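Local coordinates for protein beta-lactamase/D-alanine Carboxypeptidase (Yersinia pestis, PDB 3RJU) that probably hydrolyses beta-lactams or D-alanyl-D-alanine peptides as a serine hydrolase of the beta-lactamase and penicillin-binding protein family, at residues Ala175-Tyr179 / Ala180-Arg184; Ala202-Cys205 / Lys206-Met209; Ile229-Thr232 / Pro233-Gln237. All coordinates share one frame; numbering follows the deposited sequence.

Contact 1. Residues Ala175-Tyr179 / Ala180-Arg184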
ATOM      1  N   ALA A 175      -3.330 -18.597   9.709  1.00 15.52           N
ATOM      2  CA  ALA A 175      -3.647 -18.114  11.050  1.00 16.70           C
ATOM      3  C   ALA A 175      -4.934 -18.737  11.584  1.00 18.21           C
ATOM      4  O   ALA A 175      -5.165 -18.750  12.786  1.00 20.35           O
ATOM      5  CB  ALA A 175      -3.746 -16.591  11.066  1.00 17.16           C
ATOM      6  N   GLY A 176      -5.771 -19.254  10.690  1.00 17.26           N
ATOM      7  CA  GLY A 176      -7.034 -19.842  11.098  1.00 17.57           C
ATOM      8  C   GLY A 176      -8.096 -18.838  11.535  1.00 17.92           C
ATOM      9  O   GLY A 176      -8.943 -19.146  12.378  1.00 18.30           O
ATOM     10  N   LYS A 177      -8.045 -17.632  10.979  1.00 19.02           N
ATOM     11  CA  LYS A 177      -9.058 -16.620  11.260  1.00 18.33           C
ATOM     12  C   LYS A 177      -9.249 -15.725  10.028  1.00 16.44           C
ATOM     13  O   LYS A 177      -8.366 -15.637   9.183  1.00 15.28           O
ATOM     14  CB  LYS A 177      -8.656 -15.781  12.465  1.00 20.51           C
ATOM     15  CG  LYS A 177      -7.379 -14.989  12.272  1.00 22.99           C
ATOM     16  CD  LYS A 177      -7.094 -14.093  13.489  1.00 27.57           C
ATOM     17  CE  LYS A 177      -6.566 -14.858  14.664  1.00 29.52           C
ATOM     18  NZ  LYS A 177      -6.104 -13.882  15.719  1.00 30.03           N
ATOM     19  N   PRO A 178     -10.416 -15.073   9.919  1.00 17.51           N
ATOM     20  CA  PRO A 178     -10.686 -14.202   8.772  1.00 16.75           C
ATOM     21  C   PRO A 178      -9.600 -13.146   8.647  1.00 15.77           C
ATOM     22  O   PRO A 178      -9.066 -12.688   9.661  1.00 15.66           O
ATOM     23  CB  PRO A 178     -12.022 -13.542   9.136  1.00 18.62           C
ATOM     24  CG  PRO A 178     -12.677 -14.526  10.064  1.00 19.36           C
ATOM     25  CD  PRO A 178     -11.546 -15.104  10.872  1.00 18.75           C
ATOM     26  N   TYR A 179      -9.269 -12.770   7.415  1.00 14.59           N
ATOM     27  CA  TYR A 179      -8.267 -11.743   7.216  1.00 12.67           C
ATOM     28  C   TYR A 179      -8.594 -10.448   7.962  1.00 13.88           C
ATOM     29  O   TYR A 179      -7.691  -9.797   8.503  1.00 13.91           O
ATOM     30  CB  TYR A 179      -8.030 -11.463   5.728  1.00 12.44           C
ATOM     31  CG  TYR A 179      -6.817 -10.617   5.529  1.00 11.57           C
ATOM     32  CD1 TYR A 179      -5.547 -11.180   5.554  1.00 11.64           C
ATOM     33  CD2 TYR A 179      -6.932  -9.245   5.370  1.00 11.57           C
ATOM     34  CE1 TYR A 179      -4.423 -10.405   5.403  1.00 10.40           C
ATOM     35  CE2 TYR A 179      -5.818  -8.445   5.204  1.00 11.21           C
ATOM     36  CZ  TYR A 179      -4.567  -9.032   5.212  1.00 11.45           C
ATOM     37  OH  TYR A 179      -3.472  -8.254   5.049  1.00 11.44           O
ATOM     38  N   ALA A 180      -9.873 -10.071   7.999  1.00 14.35           N
ATOM     39  CA  ALA A 180     -10.261  -8.848   8.702  1.00 14.54           C
ATOM     40  C   ALA A 180      -9.845  -8.920  10.176  1.00 13.49           C
ATOM     41  O   ALA A 180      -9.494  -7.907  10.773  1.00 13.74           O
ATOM     42  CB  ALA A 180     -11.751  -8.610   8.590  1.00 15.88           C
ATOM     43  N   HIS A 181      -9.892 -10.113  10.768  1.00 14.02           N
ATOM     44  CA  HIS A 181      -9.443 -10.275  12.149  1.00 15.01           C
ATOM     45  C   HIS A 181      -7.932 -10.143  12.297  1.00 14.63           C
ATOM     46  O   HIS A 181      -7.461  -9.622  13.303  1.00 14.43           O
ATOM     47  CB  HIS A 181      -9.891 -11.626  12.707  1.00 16.42           C
ATOM     48  CG  HIS A 181     -11.371 -11.727  12.890  1.00 20.14           C
ATOM     49  ND1 HIS A 181     -11.965 -12.723  13.633  1.00 21.06           N
ATOM     50  CD2 HIS A 181     -12.376 -10.941  12.438  1.00 22.32           C
ATOM     51  CE1 HIS A 181     -13.276 -12.557  13.619  1.00 23.44           C
ATOM     52  NE2 HIS A 181     -13.552 -11.484  12.900  1.00 24.43           N
ATOM     53  N   LEU A 182      -7.174 -10.635  11.313  1.00 14.18           N
ATOM     54  CA  LEU A 182      -5.736 -10.405  11.309  1.00 14.25           C
ATOM     55  C   LEU A 182      -5.388  -8.925  11.225  1.00 13.51           C
ATOM     56  O   LEU A 182      -4.514  -8.451  11.957  1.00 14.12           O
ATOM     57  CB  LEU A 182      -5.052 -11.134  10.151  1.00 14.86           C
ATOM     58  CG  LEU A 182      -4.820 -12.623  10.311  1.00 16.06           C
ATOM     59  CD1 LEU A 182      -4.258 -13.206   9.008  1.00 15.83           C
ATOM     60  CD2 LEU A 182      -3.869 -12.862  11.473  1.00 17.59           C
ATOM     61  N   LEU A 183      -6.043  -8.207  10.312  1.00 13.42           N
ATOM     62  CA  LEU A 183      -5.797  -6.768  10.137  1.00 11.09           C
ATOM     63  C   LEU A 183      -6.051  -6.048  11.464  1.00 10.86           C
ATOM     64  O   LEU A 183      -5.259  -5.207  11.893  1.00 12.06           O
ATOM     65  CB  LEU A 183      -6.701  -6.212   9.031  1.00 12.62           C
ATOM     66  CG  LEU A 183      -6.688  -4.709   8.766  1.00 13.73           C
ATOM     67  CD1 LEU A 183      -5.273  -4.257   8.413  1.00 14.91           C
ATOM     68  CD2 LEU A 183      -7.670  -4.391   7.643  1.00 14.16           C
ATOM     69  N   ARG A 184      -7.160  -6.400  12.117  0.73  9.75           N
ATOM     70  CA  ARG A 184      -7.511  -5.813  13.397  0.73 11.45           C
ATOM     71  C   ARG A 184      -6.489  -6.205  14.470  0.73 12.27           C
ATOM     72  O   ARG A 184      -5.920  -5.350  15.143  0.73 13.13           O
ATOM     73  CB  ARG A 184      -8.917  -6.275  13.796  0.73 14.79           C
ATOM     74  CG  ARG A 184      -9.426  -5.725  15.117  0.73 16.80           C
ATOM     75  CD  ARG A 184     -10.620  -6.533  15.600  0.73 18.53           C
ATOM     76  NE  ARG A 184     -10.232  -7.921  15.873  0.73 20.36           N
ATOM     77  CZ  ARG A 184     -11.081  -8.933  16.020  0.73 24.50           C
ATOM     78  NH1 ARG A 184     -12.387  -8.737  15.908  0.73 26.97           N
ATOM     79  NH2 ARG A 184     -10.617 -10.148  16.267  0.73 24.87           N
TER

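Contact 2. Residues Ala202-Cys205 / Lys206-Met209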
ATOM      1  N   ALA A 202     -21.933   2.972   8.178  1.00 16.86           N
ATOM      2  CA  ALA A 202     -22.559   4.139   7.559  1.00 16.86           C
ATOM      3  C   ALA A 202     -21.921   5.438   8.053  1.00 17.14           C
ATOM      4  O   ALA A 202     -21.708   6.372   7.269  1.00 18.01           O
ATOM      5  CB  ALA A 202     -24.070   4.152   7.842  1.00 17.54           C
ATOM      6  N   GLU A 203     -21.624   5.497   9.348  1.00 17.08           N
ATOM      7  CA  GLU A 203     -21.016   6.687   9.950  1.00 17.54           C
ATOM      8  C   GLU A 203     -19.626   6.930   9.354  1.00 16.87           C
ATOM      9  O   GLU A 203     -19.208   8.084   9.180  1.00 18.28           O
ATOM     10  CB  GLU A 203     -20.941   6.546  11.475  1.00 18.82           C
ATOM     11  CG  GLU A 203     -20.478   7.799  12.211  1.00 20.26           C
ATOM     12  CD  GLU A 203     -18.973   7.983  12.173  1.00 21.40           C
ATOM     13  OE1 GLU A 203     -18.251   6.957  12.065  1.00 20.91           O
ATOM     14  OE2 GLU A 203     -18.516   9.151  12.256  1.00 21.57           O
ATOM     15  N   GLN A 204     -18.906   5.858   9.032  1.00 14.49           N
ATOM     16  CA  GLN A 204     -17.612   6.015   8.386  1.00 13.40           C
ATOM     17  C   GLN A 204     -17.782   6.432   6.935  1.00 14.45           C
ATOM     18  O   GLN A 204     -17.124   7.367   6.467  1.00 13.15           O
ATOM     19  CB  GLN A 204     -16.796   4.713   8.508  1.00 13.14           C
ATOM     20  CG  GLN A 204     -16.336   4.488   9.942  1.00 13.24           C
ATOM     21  CD  GLN A 204     -15.767   3.099  10.191  1.00 13.71           C
ATOM     22  OE1 GLN A 204     -16.260   2.101   9.658  1.00 13.65           O
ATOM     23  NE2 GLN A 204     -14.719   3.034  11.000  1.00 14.74           N
ATOM     24  N   CYS A 205     -18.682   5.761   6.229  1.00 15.04           N
ATOM     25  CA  CYS A 205     -18.925   6.081   4.825  1.00 16.02           C
ATOM     26  C   CYS A 205     -19.295   7.547   4.548  1.00 14.12           C
ATOM     27  O   CYS A 205     -18.883   8.116   3.527  1.00 14.47           O
ATOM     28  CB  CYS A 205     -19.961   5.136   4.229  1.00 17.70           C
ATOM     29  SG  CYS A 205     -19.272   3.468   3.895  1.00 19.06           S
ATOM     30  N   LYS A 206     -20.051   8.164   5.449  1.00 15.73           N
ATOM     31  CA  LYS A 206     -20.444   9.558   5.242  1.00 17.80           C
ATOM     32  C   LYS A 206     -19.226  10.478   5.230  1.00 16.62           C
ATOM     33  O   LYS A 206     -19.299  11.594   4.715  1.00 19.03           O
ATOM     34  CB  LYS A 206     -21.446  10.030   6.310  1.00 21.25           C
ATOM     35  CG  LYS A 206     -20.806  10.220   7.656  1.00 25.03           C
ATOM     36  CD  LYS A 206     -21.733  10.845   8.692  1.00 26.83           C
ATOM     37  CE  LYS A 206     -20.989  10.966  10.015  1.00 27.17           C
ATOM     38  NZ  LYS A 206     -21.914  11.292  11.146  1.00 27.70           N
ATOM     39  N   ARG A 207     -18.110  10.003   5.791  1.00 14.64           N
ATOM     40  CA  ARG A 207     -16.870  10.784   5.843  1.00 13.61           C
ATOM     41  C   ARG A 207     -15.928  10.497   4.681  1.00 12.48           C
ATOM     42  O   ARG A 207     -14.867  11.115   4.581  1.00 13.17           O
ATOM     43  CB  ARG A 207     -16.140  10.560   7.178  1.00 14.17           C
ATOM     44  CG  ARG A 207     -16.919  11.071   8.388  1.00 14.89           C
ATOM     45  CD  ARG A 207     -16.115  10.888   9.681  1.00 15.97           C
ATOM     46  NE  ARG A 207     -16.327   9.583  10.315  1.00 16.81           N
ATOM     47  CZ  ARG A 207     -15.369   8.709  10.609  1.00 17.02           C
ATOM     48  NH1 ARG A 207     -14.101   8.964  10.309  1.00 17.83           N
ATOM     49  NH2 ARG A 207     -15.684   7.574  11.225  1.00 16.59           N
ATOM     50  N   LEU A 208     -16.311   9.582   3.792  1.00 11.02           N
ATOM     51  CA  LEU A 208     -15.443   9.224   2.659  1.00 10.84           C
ATOM     52  C   LEU A 208     -15.384  10.391   1.671  1.00 10.67           C
ATOM     53  O   LEU A 208     -16.431  10.932   1.249  1.00 13.27           O
ATOM     54  CB  LEU A 208     -15.939   7.953   1.961  1.00 10.83           C
ATOM     55  CG  LEU A 208     -15.045   7.422   0.833  1.00 10.67           C
ATOM     56  CD1 LEU A 208     -13.701   6.915   1.379  1.00 12.08           C
ATOM     57  CD2 LEU A 208     -15.754   6.337   0.034  1.00 11.61           C
HETATM   58  N   MSE A 209     -14.164  10.827   1.363  1.00 10.74           N
HETATM   59  CA  MSE A 209     -13.954  11.904   0.402  1.00 11.57           C
HETATM   60  C   MSE A 209     -14.339  11.402  -0.987  1.00 10.36           C
HETATM   61  O   MSE A 209     -14.324  10.192  -1.244  1.00 10.65           O
HETATM   62  CB  MSE A 209     -12.491  12.356   0.423  1.00 12.88           C
HETATM   63  CG  MSE A 209     -12.026  12.871   1.798  1.00 12.14           C
HETATM   64 SE   MSE A 209     -10.128  13.276   1.764  0.75 13.96          SE
HETATM   65  CE  MSE A 209     -10.053  14.528   0.261  1.00 11.92           C
TER
HETATM   66  O   HOH W   1     -19.814  11.389  13.131  1.00 26.74           O
HETATM   67  O   HOH W   2     -19.023   9.820   1.299  1.00 18.28           O

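Contact 3. Residues Ile229-Thr232 / Pro233-Gln237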
ATOM      1  N   ILE A 229      -8.335  -1.360   1.669  1.00  9.99           N
ATOM      2  CA  ILE A 229      -8.406  -0.769   3.006  1.00  9.60           C
ATOM      3  C   ILE A 229      -8.831   0.702   2.979  1.00 10.01           C
ATOM      4  O   ILE A 229      -8.311   1.498   2.204  1.00 10.15           O
ATOM      5  CB  ILE A 229      -7.084  -0.980   3.816  1.00  9.41           C
ATOM      6  CG1 ILE A 229      -6.877  -2.468   4.125  1.00  8.75           C
ATOM      7  CG2 ILE A 229      -7.082  -0.136   5.112  1.00  9.70           C
ATOM      8  CD1 ILE A 229      -5.540  -2.759   4.795  1.00 10.05           C
ATOM      9  N   TYR A 230      -9.820   1.037   3.796  1.00  9.36           N
ATOM     10  CA  TYR A 230     -10.155   2.427   4.082  1.00  8.88           C
ATOM     11  C   TYR A 230      -9.384   2.859   5.317  1.00 10.35           C
ATOM     12  O   TYR A 230      -9.167   2.064   6.232  1.00  9.95           O
ATOM     13  CB  TYR A 230     -11.626   2.584   4.388  1.00  9.90           C
ATOM     14  CG  TYR A 230     -12.607   2.177   3.320  1.00  9.73           C
ATOM     15  CD1 TYR A 230     -13.148   3.129   2.442  1.00 10.46           C
ATOM     16  CD2 TYR A 230     -13.063   0.862   3.221  1.00 10.44           C
ATOM     17  CE1 TYR A 230     -14.079   2.779   1.492  1.00 11.00           C
ATOM     18  CE2 TYR A 230     -14.012   0.501   2.252  1.00 11.83           C
ATOM     19  CZ  TYR A 230     -14.526   1.463   1.415  1.00 11.96           C
ATOM     20  OH  TYR A 230     -15.467   1.115   0.466  1.00 13.85           O
ATOM     21  N   SER A 231      -9.001   4.130   5.372  1.00  9.74           N
ATOM     22  CA  SER A 231      -8.360   4.651   6.570  1.00  9.21           C
ATOM     23  C   SER A 231      -8.656   6.146   6.720  1.00  8.68           C
ATOM     24  O   SER A 231      -9.617   6.668   6.115  1.00  9.61           O
ATOM     25  CB  SER A 231      -6.851   4.362   6.541  1.00 11.28           C
ATOM     26  OG  SER A 231      -6.241   4.631   7.794  1.00 11.26           O
ATOM     27  N   THR A 232      -7.837   6.842   7.503  1.00  8.71           N
ATOM     28  CA  THR A 232      -7.945   8.295   7.619  1.00  9.65           C
ATOM     29  C   THR A 232      -6.531   8.841   7.706  1.00  9.14           C
ATOM     30  O   THR A 232      -5.590   8.092   8.005  1.00 10.31           O
ATOM     31  CB  THR A 232      -8.668   8.707   8.911  1.00 10.35           C
ATOM     32  OG1 THR A 232      -7.930   8.186  10.031  1.00 11.20           O
ATOM     33  CG2 THR A 232     -10.119   8.187   8.943  1.00 10.53           C
ATOM     34  N   PRO A 233      -6.356  10.143   7.458  1.00  9.52           N
ATOM     35  CA  PRO A 233      -5.010  10.682   7.632  1.00 11.05           C
ATOM     36  C   PRO A 233      -4.451  10.422   9.040  1.00 10.19           C
ATOM     37  O   PRO A 233      -3.290  10.031   9.164  1.00 10.99           O
ATOM     38  CB  PRO A 233      -5.206  12.181   7.375  1.00 10.60           C
ATOM     39  CG  PRO A 233      -6.348  12.207   6.344  1.00 10.03           C
ATOM     40  CD  PRO A 233      -7.280  11.124   6.856  1.00  8.91           C
ATOM     41  N   GLU A 234      -5.249  10.602  10.087  1.00 11.07           N
ATOM     42  CA  GLU A 234      -4.704  10.443  11.435  1.00 11.08           C
ATOM     43  C   GLU A 234      -4.329   8.975  11.721  1.00 10.65           C
ATOM     44  O   GLU A 234      -3.315   8.706  12.382  1.00 11.74           O
ATOM     45  CB  GLU A 234      -5.658  11.022  12.508  1.00 11.94           C
ATOM     46  CG  GLU A 234      -6.904  10.195  12.732  1.00 13.27           C
ATOM     47  CD  GLU A 234      -7.953  10.904  13.566  1.00 15.23           C
ATOM     48  OE1 GLU A 234      -7.666  12.006  14.100  1.00 17.72           O
ATOM     49  OE2 GLU A 234      -9.069  10.350  13.698  1.00 15.54           O
ATOM     50  N   ASP A 235      -5.125   8.030  11.225  1.00 10.15           N
ATOM     51  CA  ASP A 235      -4.789   6.612  11.413  1.00 10.97           C
ATOM     52  C   ASP A 235      -3.487   6.299  10.689  1.00 10.37           C
ATOM     53  O   ASP A 235      -2.628   5.574  11.226  1.00 11.47           O
ATOM     54  CB  ASP A 235      -5.878   5.681  10.861  1.00 10.64           C
ATOM     55  CG  ASP A 235      -7.077   5.533  11.794  1.00 11.10           C
ATOM     56  OD1 ASP A 235      -7.221   6.297  12.769  1.00 11.77           O
ATOM     57  OD2 ASP A 235      -7.896   4.636  11.538  1.00 11.91           O
HETATM   58  N   MSE A 236      -3.347   6.814   9.468  1.00  9.01           N
HETATM   59  CA  MSE A 236      -2.152   6.556   8.673  1.00  9.17           C
HETATM   60  C   MSE A 236      -0.916   7.198   9.277  1.00  9.67           C
HETATM   61  O   MSE A 236       0.191   6.649   9.150  1.00 10.19           O
HETATM   62  CB  MSE A 236      -2.346   6.988   7.213  1.00 10.20           C
HETATM   63  CG  MSE A 236      -3.424   6.192   6.489  1.00 11.36           C
HETATM   64 SE   MSE A 236      -3.068   4.266   6.532  0.76 12.10          SE
HETATM   65  CE  MSE A 236      -1.304   4.351   5.739  1.00 10.53           C
ATOM     66  N   GLN A 237      -1.084   8.348   9.936  1.00  9.70           N
ATOM     67  CA  GLN A 237       0.033   8.934  10.675  1.00 10.20           C
ATOM     68  C   GLN A 237       0.568   7.924  11.705  1.00 10.08           C
ATOM     69  O   GLN A 237       1.777   7.698  11.816  1.00 10.28           O
ATOM     70  CB  GLN A 237      -0.377  10.222  11.400  1.00 10.65           C
ATOM     71  CG  GLN A 237       0.744  10.832  12.209  1.00 11.76           C
ATOM     72  CD  GLN A 237       0.243  11.837  13.244  1.00 14.93           C
ATOM     73  OE1 GLN A 237      -0.719  12.569  12.995  1.00 18.43           O
ATOM     74  NE2 GLN A 237       0.893  11.872  14.410  1.00 15.77           N
TER
HETATM   75  O   HOH W   3      -9.322   8.037  12.405  1.00 14.29           O

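Contact 1. Residues Ala175-Tyr179 / Ala180-Arg184
A helix-to-helix corner, closed by a Schellman motif and reopened at a proline N-cap, brings Pro178 over the ring of His181. Gly176, with positive phi, ends helix 162-175 as its C-prime residue; a residue without a side chain tolerates that backbone. Two residues on, Pro178 is the N-cap of helix 179-191: its carbonyl O accepts from Leu182 N at 3.2 Å in the carbonyl plane, and weakly from His181 N. The next rung, Leu183 N to Tyr179 O at 2.9 Å, is straighter (167°). Pro178 leans on one face of the imidazole with CG and CD, CG standing 4.0 Å from the centroid of the His181 ring, almost on the normal, a CH-pi contact. Lys177 CG sits between its own backbone N and carbonyl carbon (chi1 63°), and this lays the aliphatic chain across the helix start: its CD is 3.8 Å from His181 CB, and the same methylene reaches Leu182 CD2, which also meets Ala175 CB at 3.8 Å. The lysine NZ continues to a salt bridge with Asp185. Tyr179 and Leu182 face inward onto Ile71 of helix 64-77. The chemistry is thus divided: apolar groups pack the inner side of the corner, while the lysine spends its methylenes on packing and its charge on Asp185, further along the same helix.

Contact 2. Residues Ala202-Cys205 / Lys206-Met209
Glu203 and Arg207, four residues apart, are joined side-on by a two-pronged salt bridge. Arg207 NH2 reaches Glu203 OE1 at 2.8 Å in a nearly straight bond (173°), lying in the guanidinium plane and meeting the oxygen on its syn side. The second prong is less regular: NE of Arg207 is 3.0 Å from OE2 of Glu203 but comes from above the carboxylate plane, and the two flat groups are turned 32° against each other. NE also makes a weak bond to the carbonyl O of Glu203. A bend at chi3 (-88°) turns NE and NH2 of Arg207 to the Glu203 carboxylate, and NH2 also passes 3.4 Å from Gln204 CG.

Lys206 approaches the same carboxylate from another direction. Its extended chain runs over the backbone O of Glu203, and its ammonium stays beyond salt-bridge range; a water bridges the gap, donating to Glu203 OE2 and accepting from Lys206 NZ. Such a long chain suits an exposed place, whereas Arg207, with several N-H groups, suits one offering several acceptors.

Backbone bonds shape the turn from which these side chains project: Lys206 N to Ala202 O at 3.0 Å, then Arg207 N to Gln204 O, then Leu208 N to Cys205 O, again 3.0 Å. A second water ties the carbonyl oxygens of Cys205 and Leu208 together. Further out, Asn195 OD1 accepts from both Arg207 NH2 and Gln204 NE2, Gln204 OE1 accepts from Thr201 N, Asp55 O takes Arg207 NH1, and Cys205 is bound to Cys217 in a disulfide. Leu208 turns inward onto Phe309 of strand 309-316. A one-turn helix that unwinds through a type I beta turn, Cys205 to Leu208, with an i to i+4 salt bridge along its flank, is the motif here.

Contact 3. Residues Ile229-Thr232 / Pro233-Gln237
Pro233 follows Thr232 directly and starts helix 233-241. Proline suits the first turn, where a backbone N-H has no carbonyl of the preceding turn to meet; the join is tight, with Thr232 CB 3.5 Å from Pro233 CD, and the ring rests against Ala27 of strand 25-32. Glu234 comes next, its CG 3.5 Å from Thr232 OG1. Its carboxylate reaches the threonine through a water that accepts from Thr232 OG1 and donates to Glu234 OE2 and to Asp235 OD1.

Asp235 supplies the capping bond: its backbone N donates to Thr232 OG1 at 3.1 Å with a fairly straight angle (159°). The hydroxyl can take this place because chi1 of Thr232 (59°) sets OG1 between its own N and carbonyl carbon, within reach of Asp235 N. Asp235 CB is directed back at residues 229-232, 3.3 Å from Ser231 OG, while OD2 accepts from Thr196 OG1 and Asn195 N; Ser231 OG and Thr196 OG1 are also hydrogen-bonded to each other.

At Met236, a selenomethionine, the first full helical bond forms, N to Thr232 O at 3.0 Å. Bends at chi2 and chi3 fold its chain so that SE passes 3.4 Å from Ser231 OG before the end leads away to Met67 of helix 64-77.

Thr232 therefore works twice, with its hydroxyl as N-cap and with its carbonyl. Having accepted from Asp235 N, the hydroxyl donates its own proton to the water, which leaves a buried polar group satisfied in both roles. The Asp235 carboxylate, held by several donors beside the helix start, is probably stabilised as the anion.

How the contacts relate
Along the chain the contacts come in series: contact 1 at the corner between helices 162-175 and 179-191, contact 2 where helix 202-205 unwinds, contact 3 where strand 230-231 passes into helix 233-241. Contact 3 touches both others. Leu183 CD2 meets Ile229 CD1 at 3.9 Å, and Leu208 CD1 meets Tyr230 CD1 at 4.0 Å, whereas contacts 1 and 2 stay about 11 Å apart at their nearest atoms. Asn195 serves contacts 2 and 3, whose centres lie 13 Å apart. Contacts 1 and 3 both pack on helix 64-77, at whose start lies the SxxK pattern of Ser62 and Lys65, probably this family's catalytic motif; contact 2 lies at the surface and joins that layer through Tyr230.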